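Local coordinates for protein DMATS type aromatic prenyltransferase (Streptomyces coelicolor, PDB 6ZS0) that probably transfers a dimethylallyl group to C5 of the indole ring of tryptophan, as a DMATS-type aromatic prenyltransferase with an ABBA-barrel fold, at residues 275-278 against 279-283. Numbering follows the deposited sequence.
Sequences IPVR and DYVRH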
ATOM      1  N   ILE A 275       6.859   1.244  -8.407  1.00 16.77           N
ATOM      2  CA  ILE A 275       7.956   2.220  -8.597  1.00 17.02           C
ATOM      3  C   ILE A 275       7.727   3.410  -7.663  1.00 16.50           C
ATOM      4  O   ILE A 275       6.696   4.069  -7.745  1.00 16.04           O
ATOM      5  CB  ILE A 275       8.036   2.656 -10.073  1.00 18.12           C
ATOM      6  CG1 ILE A 275       8.197   1.477 -11.042  1.00 19.08           C
ATOM      7  CG2 ILE A 275       9.132   3.685 -10.252  1.00 18.12           C
ATOM      8  CD1 ILE A 275       9.381   0.649 -10.830  1.00 19.77           C
ATOM      9  N   PRO A 276       8.710   3.746  -6.801  1.00 16.10           N
ATOM     10  CA  PRO A 276       8.618   4.908  -5.906  1.00 15.95           C
ATOM     11  C   PRO A 276       8.847   6.220  -6.681  1.00 15.91           C
ATOM     12  O   PRO A 276       9.886   6.878  -6.529  1.00 15.65           O
ATOM     13  CB  PRO A 276       9.696   4.614  -4.866  1.00 15.98           C
ATOM     14  CG  PRO A 276      10.724   3.836  -5.616  1.00 16.19           C
ATOM     15  CD  PRO A 276       9.944   2.981  -6.592  1.00 16.14           C
ATOM     16  N   VAL A 277       7.822   6.607  -7.436  1.00 15.96           N
ATOM     17  CA  VAL A 277       7.916   7.736  -8.410  1.00 16.30           C
ATOM     18  C   VAL A 277       8.327   9.024  -7.684  1.00 16.23           C
ATOM     19  O   VAL A 277       8.982   9.855  -8.306  1.00 16.03           O
ATOM     20  CB  VAL A 277       6.598   7.909  -9.180  1.00 16.77           C
ATOM     21  CG1 VAL A 277       5.449   8.241  -8.291  1.00 16.76           C
ATOM     22  CG2 VAL A 277       6.710   8.960 -10.277  1.00 17.23           C
ATOM     23  N   ARG A 278       8.000   9.178  -6.391  1.00 15.96           N
ATOM     24  CA  ARG A 278       8.321  10.430  -5.656  1.00 16.45           C
ATOM     25  C   ARG A 278       9.816  10.677  -5.639  1.00 16.18           C
ATOM     26  O   ARG A 278      10.220  11.822  -5.403  1.00 16.34           O
ATOM     27  CB  ARG A 278       7.754  10.458  -4.226  1.00 16.86           C
ATOM     28  CG  ARG A 278       8.279   9.396  -3.270  1.00 17.30           C
ATOM     29  CD  ARG A 278       7.796   9.710  -1.866  1.00 18.07           C
ATOM     30  NE  ARG A 278       8.461  10.930  -1.429  1.00 18.97           N
ATOM     31  CZ  ARG A 278       8.050  11.757  -0.449  1.00 19.98           C
ATOM     32  NH1 ARG A 278       8.748  12.839  -0.191  1.00 21.15           N
ATOM     33  NH2 ARG A 278       6.978  11.498   0.250  1.00 20.31           N
ATOM     34  N   ASP A 279      10.654   9.635  -5.778  1.00 15.72           N
ATOM     35  CA  ASP A 279      12.129   9.777  -5.750  1.00 16.02           C
ATOM     36  C   ASP A 279      12.672  10.170  -7.126  1.00 16.26           C
ATOM     37  O   ASP A 279      13.835  10.446  -7.192  1.00 16.03           O
ATOM     38  CB  ASP A 279      12.797   8.484  -5.295  1.00 15.81           C
ATOM     39  CG  ASP A 279      12.611   8.171  -3.834  1.00 15.78           C
ATOM     40  OD1 ASP A 279      12.022   9.005  -3.114  1.00 15.66           O
ATOM     41  OD2 ASP A 279      13.157   7.130  -3.408  1.00 15.78           O
ATOM     42  N   TYR A 280      11.830  10.261  -8.155  1.00 16.78           N
ATOM     43  CA  TYR A 280      12.309  10.336  -9.572  1.00 17.63           C
ATOM     44  C   TYR A 280      11.691  11.530 -10.295  1.00 18.57           C
ATOM     45  O   TYR A 280      11.796  11.572 -11.531  1.00 20.29           O
ATOM     46  CB  TYR A 280      12.013   9.021 -10.320  1.00 17.59           C
ATOM     47  CG  TYR A 280      12.694   7.841  -9.668  1.00 17.45           C
ATOM     48  CD1 TYR A 280      14.062   7.789  -9.555  1.00 17.55           C
ATOM     49  CD2 TYR A 280      11.966   6.792  -9.141  1.00 17.41           C
ATOM     50  CE1 TYR A 280      14.704   6.750  -8.907  1.00 17.54           C
ATOM     51  CE2 TYR A 280      12.581   5.723  -8.516  1.00 17.39           C
ATOM     52  CZ  TYR A 280      13.962   5.694  -8.405  1.00 17.45           C
ATOM     53  OH  TYR A 280      14.607   4.686  -7.742  1.00 17.38           O
ATOM     54  N   VAL A 281      11.079  12.457  -9.571  1.00 18.46           N
ATOM     55  CA  VAL A 281      10.394  13.634 -10.168  1.00 19.14           C
ATOM     56  C   VAL A 281      10.865  14.908  -9.475  1.00 20.05           C
ATOM     57  O   VAL A 281      11.293  14.832  -8.331  1.00 18.87           O
ATOM     58  CB  VAL A 281       8.875  13.508 -10.032  1.00 18.94           C
ATOM     59  CG1 VAL A 281       8.350  12.349 -10.838  1.00 19.18           C
ATOM     60  CG2 VAL A 281       8.457  13.402  -8.577  1.00 18.56           C
ATOM     61  N   ARG A 282      10.668  16.053 -10.131  1.00 21.77           N
ATOM     62  CA  ARG A 282      10.901  17.383  -9.516  1.00 23.11           C
ATOM     63  C   ARG A 282       9.755  17.722  -8.570  1.00 22.41           C
ATOM     64  O   ARG A 282       9.999  18.421  -7.605  1.00 21.87           O
ATOM     65  CB  ARG A 282      10.968  18.476 -10.580  1.00 25.33           C
ATOM     66  CG  ARG A 282      12.095  18.325 -11.578  1.00 27.79           C
ATOM     67  CD  ARG A 282      12.007  19.419 -12.644  1.00 30.26           C
ATOM     68  NE  ARG A 282      13.146  19.435 -13.561  1.00 33.33           N
ATOM     69  CZ  ARG A 282      13.283  18.659 -14.644  1.00 34.80           C
ATOM     70  NH1 ARG A 282      14.368  18.773 -15.398  1.00 36.36           N
ATOM     71  NH2 ARG A 282      12.351  17.766 -14.956  1.00 34.97           N
ATOM     72  N   HIS A 283       8.537  17.296  -8.889  1.00 21.83           N
ATOM     73  CA  HIS A 283       7.317  17.672  -8.138  1.00 22.26           C
ATOM     74  C   HIS A 283       6.164  16.763  -8.535  1.00 21.65           C
ATOM     75  O   HIS A 283       6.298  15.966  -9.499  1.00 21.29           O
ATOM     76  CB  HIS A 283       6.980  19.173  -8.316  1.00 23.02           C
ATOM     77  CG  HIS A 283       6.913  19.605  -9.741  1.00 23.96           C
ATOM     78  ND1 HIS A 283       5.904  19.200 -10.569  1.00 24.26           N
ATOM     79  CD2 HIS A 283       7.735  20.388 -10.483  1.00 24.96           C
ATOM     80  CE1 HIS A 283       6.088  19.729 -11.777  1.00 24.76           C
ATOM     81  NE2 HIS A 283       7.205  20.462 -11.744  1.00 25.23           N
TER
HETATM   82  O   HOH W   1      11.147  11.490  -2.194  1.00 14.14           O
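The Tyr280 ring lies beside Pro276, with CE2 3.9 Å from Pro276 CG. One face of the ring carries CB of Asp279, 4.1 Å above its centre. Val277 CA sits at the ring edge, near its plane. Pro276 O and Ile275 CG2 approach obliquely, and Pro276 O is 3.3 Å from Tyr280 CD2. Tyr280 CG stands anti to its own carbonyl carbon (chi1 -60°), which turns the ring back along the chain to Pro276. The guanidinium of Arg278 has a water at its edge, in plane. NE donates to this water, which in turn donates to OD1 of Asp279. The guanidinium and carboxylate planes are 70° apart, and Arg278 NE stays 4.4 Å from Asp279 OD1, beyond a salt bridge. Asp279 OD1 instead forms its salt bridge with Arg252, while Tyr280 OH is hydrogen-bonded to Gly251 N.

Two backbone bonds hold the 3-10 segment that begins at Val277. Asp279 N donates to Pro276 O at 3.0 Å in a nearly straight bond (164°). Tyr280 N donates to Val277 O at 2.9 Å. Val277 CG2 meets Val281 CG1 at 3.8 Å. Pro276 centres an inverse gamma turn where strand 270-275 of the barrel ends, and His283 is the N-cap residue before helix 284-297. The contact lies in the connection from that strand to this helix. Ile275, Pro276, Val277 and Tyr280 are buried, Val281 is partly exposed, and the charged pair is joined through water. The opposite charges probably attract weakly across that water, with Arg252 as the direct counter-charge of Asp279.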